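Local coordinates for aminotransferase, class V family protein (Trichomonas vaginalis, PDB 5F8V) that probably catalyses the transfer of an amino group between O-phospho-L-serine and 2-oxoglutarate, the second step of serine biosynthesis, using pyridoxal 5'-phosphate, at residues L72-A75 and L80-S83; P228-Y233 and M242-P247. One frame throughout, in Å; residues are numbered along the deposited sequence.

Contact 1: residues L72-A75 and L80-S83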
loop_
_atom_site.group_PDB
_atom_site.type_symbol
_atom_site.label_atom_id
_atom_site.label_comp_id
_atom_site.label_asym_id
_atom_site.label_seq_id
_atom_site.Cartn_x
_atom_site.Cartn_y
_atom_site.Cartn_z
ATOM N N LEU A 72 -4.924 -13.601 1.164
ATOM C CA LEU A 72 -4.467 -12.369 1.816
ATOM C C LEU A 72 -4.691 -11.154 0.932
ATOM O O LEU A 72 -4.529 -11.219 -0.275
ATOM C CB LEU A 72 -2.972 -12.453 2.154
ATOM C CG LEU A 72 -2.451 -13.650 2.946
ATOM C CD1 LEU A 72 -0.979 -13.437 3.263
ATOM C CD2 LEU A 72 -3.227 -13.867 4.233
ATOM N N PHE A 73 -5.083 -10.054 1.559
ATOM C CA PHE A 73 -4.973 -8.720 0.989
ATOM C C PHE A 73 -3.867 -8.057 1.780
ATOM O O PHE A 73 -3.949 -7.993 3.012
ATOM C CB PHE A 73 -6.265 -7.927 1.180
ATOM C CG PHE A 73 -7.428 -8.467 0.404
ATOM C CD1 PHE A 73 -7.544 -8.210 -0.956
ATOM C CD2 PHE A 73 -8.415 -9.226 1.029
ATOM C CE1 PHE A 73 -8.621 -8.703 -1.683
ATOM C CE2 PHE A 73 -9.492 -9.725 0.304
ATOM C CZ PHE A 73 -9.596 -9.464 -1.049
ATOM N N VAL A 74 -2.842 -7.566 1.087
ATOM C CA VAL A 74 -1.694 -6.917 1.743
ATOM C C VAL A 74 -1.354 -5.562 1.136
ATOM O O VAL A 74 -1.675 -5.287 -0.020
ATOM C CB VAL A 74 -0.443 -7.823 1.726
ATOM C CG1 VAL A 74 -0.654 -8.991 2.677
ATOM C CG2 VAL A 74 -0.121 -8.329 0.313
ATOM N N ALA A 75 -0.736 -4.704 1.944
ATOM C CA ALA A 75 -0.189 -3.443 1.460
ATOM C C ALA A 75 1.018 -3.766 0.593
ATOM O O ALA A 75 1.697 -4.756 0.830
ATOM C CB ALA A 75 0.222 -2.553 2.622
ATOM N N LEU A 80 7.251 -5.800 -3.893
ATOM C CA LEU A 80 7.436 -6.157 -2.485
ATOM C C LEU A 80 7.258 -7.664 -2.260
ATOM O O LEU A 80 7.980 -8.258 -1.447
ATOM C CB LEU A 80 6.473 -5.357 -1.584
ATOM C CG LEU A 80 6.740 -5.449 -0.072
ATOM C CD1 LEU A 80 8.119 -4.901 0.290
ATOM C CD2 LEU A 80 5.660 -4.726 0.720
ATOM N N GLN A 81 6.323 -8.289 -2.986
ATOM C CA GLN A 81 6.122 -9.736 -2.862
ATOM C C GLN A 81 7.293 -10.530 -3.467
ATOM O O GLN A 81 7.599 -11.614 -2.977
ATOM C CB GLN A 81 4.783 -10.210 -3.454
ATOM C CG GLN A 81 3.544 -9.383 -3.101
ATOM C CD GLN A 81 3.496 -8.919 -1.657
ATOM O OE1 GLN A 81 3.762 -9.692 -0.734
ATOM N NE2 GLN A 81 3.143 -7.651 -1.452
ATOM N N PHE A 82 7.978 -9.987 -4.476
ATOM C CA PHE A 82 9.241 -10.610 -4.956
ATOM C C PHE A 82 10.239 -10.820 -3.806
ATOM O O PHE A 82 10.951 -11.818 -3.774
ATOM C CB PHE A 82 9.970 -9.778 -6.029
ATOM C CG PHE A 82 9.188 -9.498 -7.288
ATOM C CD1 PHE A 82 8.004 -10.170 -7.617
ATOM C CD2 PHE A 82 9.693 -8.560 -8.200
ATOM C CE1 PHE A 82 7.333 -9.882 -8.792
ATOM C CE2 PHE A 82 9.023 -8.283 -9.376
ATOM C CZ PHE A 82 7.842 -8.944 -9.672
ATOM N N SER A 83 10.302 -9.862 -2.888
ATOM C CA SER A 83 11.155 -9.968 -1.709
ATOM C C SER A 83 10.588 -10.961 -0.697
ATOM O O SER A 83 11.321 -11.809 -0.180
ATOM C CB SER A 83 11.310 -8.611 -1.046
ATOM O OG SER A 83 11.718 -7.633 -1.978
#

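Contact 2: residues P228-Y233 and M242-P247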
loop_
_atom_site.group_PDB
_atom_site.type_symbol
_atom_site.label_atom_id
_atom_site.label_comp_id
_atom_site.label_asym_id
_atom_site.label_seq_id
_atom_site.Cartn_x
_atom_site.Cartn_y
_atom_site.Cartn_z
ATOM N N PRO A 228 10.815 -8.674 7.632
ATOM C CA PRO A 228 9.958 -7.704 8.294
ATOM C C PRO A 228 8.672 -8.374 8.738
ATOM O O PRO A 228 8.107 -9.151 7.974
ATOM C CB PRO A 228 9.697 -6.677 7.196
ATOM C CG PRO A 228 10.950 -6.713 6.402
ATOM C CD PRO A 228 11.206 -8.188 6.298
ATOM N N ILE A 229 8.242 -8.111 9.968
ATOM C CA ILE A 229 7.131 -8.868 10.549
ATOM C C ILE A 229 5.834 -8.804 9.724
ATOM O O ILE A 229 5.160 -9.823 9.611
ATOM C CB ILE A 229 6.851 -8.504 12.024
ATOM C CG1 ILE A 229 5.942 -9.574 12.670
ATOM C CG2 ILE A 229 6.244 -7.112 12.144
ATOM C CD1 ILE A 229 5.807 -9.446 14.174
ATOM N N THR A 230 5.503 -7.648 9.129
ATOM C CA THR A 230 4.284 -7.543 8.273
ATOM C C THR A 230 4.391 -8.335 6.964
ATOM O O THR A 230 3.369 -8.622 6.334
ATOM C CB THR A 230 3.900 -6.079 7.923
ATOM O OG1 THR A 230 5.022 -5.399 7.344
ATOM C CG2 THR A 230 3.427 -5.332 9.161
ATOM N N MET A 231 5.617 -8.661 6.550
ATOM C CA MET A 231 5.866 -9.468 5.357
ATOM C C MET A 231 5.982 -10.974 5.635
ATOM O O MET A 231 6.241 -11.752 4.703
ATOM C CB MET A 231 7.142 -8.974 4.658
ATOM C CG MET A 231 7.066 -7.536 4.166
ATOM S SD MET A 231 8.647 -6.908 3.572
ATOM C CE MET A 231 8.989 -8.044 2.236
ATOM N N ASP A 232 5.822 -11.384 6.896
ATOM C CA ASP A 232 5.717 -12.796 7.253
ATOM C C ASP A 232 4.257 -13.161 7.063
ATOM O O ASP A 232 3.394 -12.671 7.798
ATOM C CB ASP A 232 6.159 -13.025 8.704
ATOM C CG ASP A 232 6.209 -14.506 9.098
ATOM O OD1 ASP A 232 5.607 -15.378 8.425
ATOM O OD2 ASP A 232 6.854 -14.800 10.122
ATOM N N TYR A 233 3.977 -14.004 6.074
ATOM C CA TYR A 233 2.600 -14.293 5.695
ATOM C C TYR A 233 1.825 -15.053 6.784
ATOM O O TYR A 233 0.605 -14.930 6.854
ATOM C CB TYR A 233 2.527 -15.042 4.361
ATOM C CG TYR A 233 2.963 -14.257 3.124
ATOM C CD1 TYR A 233 2.513 -12.952 2.879
ATOM C CD2 TYR A 233 3.797 -14.845 2.172
ATOM C CE1 TYR A 233 2.907 -12.254 1.735
ATOM C CE2 TYR A 233 4.194 -14.159 1.032
ATOM C CZ TYR A 233 3.749 -12.871 0.809
ATOM O OH TYR A 233 4.157 -12.215 -0.343
ATOM N N MET A 242 -5.189 -8.097 9.329
ATOM C CA MET A 242 -5.409 -6.900 10.122
ATOM C C MET A 242 -4.490 -6.940 11.343
ATOM O O MET A 242 -4.897 -6.633 12.468
ATOM C CB MET A 242 -6.893 -6.775 10.500
ATOM C CG MET A 242 -7.770 -6.391 9.316
ATOM S SD MET A 242 -9.465 -5.942 9.747
ATOM C CE MET A 242 -10.320 -7.489 9.431
ATOM N N TYR A 243 -3.238 -7.332 11.105
ATOM C CA TYR A 243 -2.197 -7.193 12.111
ATOM C C TYR A 243 -1.993 -5.706 12.347
ATOM O O TYR A 243 -1.855 -5.255 13.483
ATOM C CB TYR A 243 -0.888 -7.850 11.661
ATOM C CG TYR A 243 0.281 -7.503 12.559
ATOM C CD1 TYR A 243 1.219 -6.535 12.179
ATOM C CD2 TYR A 243 0.435 -8.114 13.808
ATOM C CE1 TYR A 243 2.277 -6.196 13.011
ATOM C CE2 TYR A 243 1.496 -7.787 14.644
ATOM C CZ TYR A 243 2.415 -6.829 14.243
ATOM O OH TYR A 243 3.469 -6.502 15.074
ATOM N N ASN A 244 -1.940 -4.961 11.250
ATOM C CA ASN A 244 -1.983 -3.505 11.286
ATOM C C ASN A 244 -3.119 -3.070 10.367
ATOM O O ASN A 244 -3.925 -3.907 9.952
ATOM C CB ASN A 244 -0.616 -2.918 10.896
ATOM C CG ASN A 244 -0.279 -3.109 9.422
ATOM O OD1 ASN A 244 -0.566 -4.152 8.825
ATOM N ND2 ASN A 244 0.344 -2.096 8.830
ATOM N N THR A 245 -3.210 -1.779 10.061
ATOM C CA THR A 245 -4.311 -1.285 9.249
ATOM C C THR A 245 -4.158 -1.738 7.787
ATOM O O THR A 245 -3.157 -1.426 7.145
ATOM C CB THR A 245 -4.418 0.248 9.306
ATOM O OG1 THR A 245 -4.225 0.691 10.656
ATOM C CG2 THR A 245 -5.789 0.709 8.815
ATOM N N PRO A 246 -5.156 -2.475 7.260
ATOM C CA PRO A 246 -5.111 -2.898 5.860
ATOM C C PRO A 246 -5.461 -1.736 4.925
ATOM O O PRO A 246 -6.064 -0.761 5.371
ATOM C CB PRO A 246 -6.192 -3.974 5.806
ATOM C CG PRO A 246 -7.208 -3.500 6.776
ATOM C CD PRO A 246 -6.428 -2.876 7.901
ATOM N N PRO A 247 -5.096 -1.826 3.635
ATOM C CA PRO A 247 -5.419 -0.735 2.705
ATOM C C PRO A 247 -6.897 -0.765 2.325
ATOM O O PRO A 247 -7.265 -1.290 1.279
ATOM C CB PRO A 247 -4.502 -1.018 1.514
ATOM C CG PRO A 247 -4.330 -2.504 1.525
ATOM C CD PRO A 247 -4.366 -2.919 2.973
#

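Contact 1: residues L72-A75 and L80-S83
V74 and A75, at the end of strand 69-75, lie beside L80 and Q81 in the first turn of helix 78-89, with the V74 and Q81 CA atoms 9.5 Å apart. The two elements form a strand-turn-helix unit in the large domain of the pyridoxal-phosphate-dependent transferase fold, and the tight, glycine-containing connection between them brings the start of the helix back beside the strand end. Glutamine suits position 81 because its chain is long enough to carry the amide from the helix to the short V74 side chain.

The Q81 chain is bent at chi2 (-41°), a turn that swings the amide back toward the strand. V74 comes from the opposite direction, and its CG2 meets the amide at Q81 NE2 across 3.8 Å, with CD of the same group a little farther at 4.2 Å. A branched valine fits an extended strand, and here it offers a methyl to an amide whose polar atoms are engaged elsewhere. OE1 is hydrogen-bonded to the hydroxyl of Y233, and NE2 makes a weak hydrogen bond to the carbonyl oxygen of G77 in the connecting turn. The two bonds give both polar atoms of the buried amide a partner, the one at NE2 a weak one, and probably help fix its rotation.

V74 also pairs through its backbone with S210 of the antiparallel neighbour strand 209-215, so the strand side of the contact is part of the central sheet. A75 is small enough to pack against G76 of the second subunit, while L80 touches T230 of that subunit; the contact therefore lies against the dimer interface. Within the contact A75 takes part through its carbonyl oxygen. The extended first torsion of L80 (chi1 -169°) directs its branched end toward the end of the strand, where L80 CD2 lies 4.0 Å from A75 O.

Contact 2: residues P228-Y233 and M242-P247
The phenol ring of Y243 meets the methyls of I229 and T230 obliquely, and the I229 and T230 side chains run at about a right angle to the Y243 side chain. T230 CG2 lies 3.9 Å from Y243 CD1, near the base of the ring. Farther out, I229 CG2 is 4.2 Å from Y243 CE1, and the end of the isoleucine, I229 CD1, comes to 3.9 Å from Y243 OH. A second ring, that of Y233, carries the carbonyl oxygen of M231 over the centre of one face, 4.3 Å above its plane.

With CG anti to the backbone N (chi1 169°), Y243 reaches across from its loop to the other one. The threonine suits its place because one branch is apolar: T230 CG2 is the atom turned to the ring, and it also lies 4.2 Å from N244 OD1.

I229 and T230 belong to a short 3-10 turn, closed by hydrogen bonds from M231 N to P228 O (2.9 Å) and from D232 N to I229 O (3.2 Å). It leads into helix 233-238, for which D232 is the N-cap: its carboxylate caps a backbone N and also forms a salt bridge with R234. This helix links the two loops, and P247 at the N-cap of helix 248-263 ends the second one.

I229 N is hydrogen-bonded to E111 of the second subunit. Residues 242-247 help complete the neighbour's cofactor site: N244 ND2 and T245 OG1 both make hydrogen bonds to the pyridoxal-phosphate-modified lysine of the second subunit.

Overall arrangement
Contact 1 is buried and joins a sheet strand to the helix that follows it, whereas contact 2 is a surface contact between two loops on either end of helix 233-238. Neither has a hydrogen bond across its own segments. In contact 1 a buried amide meets a valine methyl; in contact 2 methyls pack against a partly exposed aromatic ring. Their centres are only 9 Å apart, joined by a probable hydrogen bond between Q81 OE1 and Y233 OH (2.6 Å) and by packing of L72 on Y233 and of L80 on M231. Both also touch the second subunit, contact 1 by packing and contact 2 additionally by hydrogen bonds to its cofactor group.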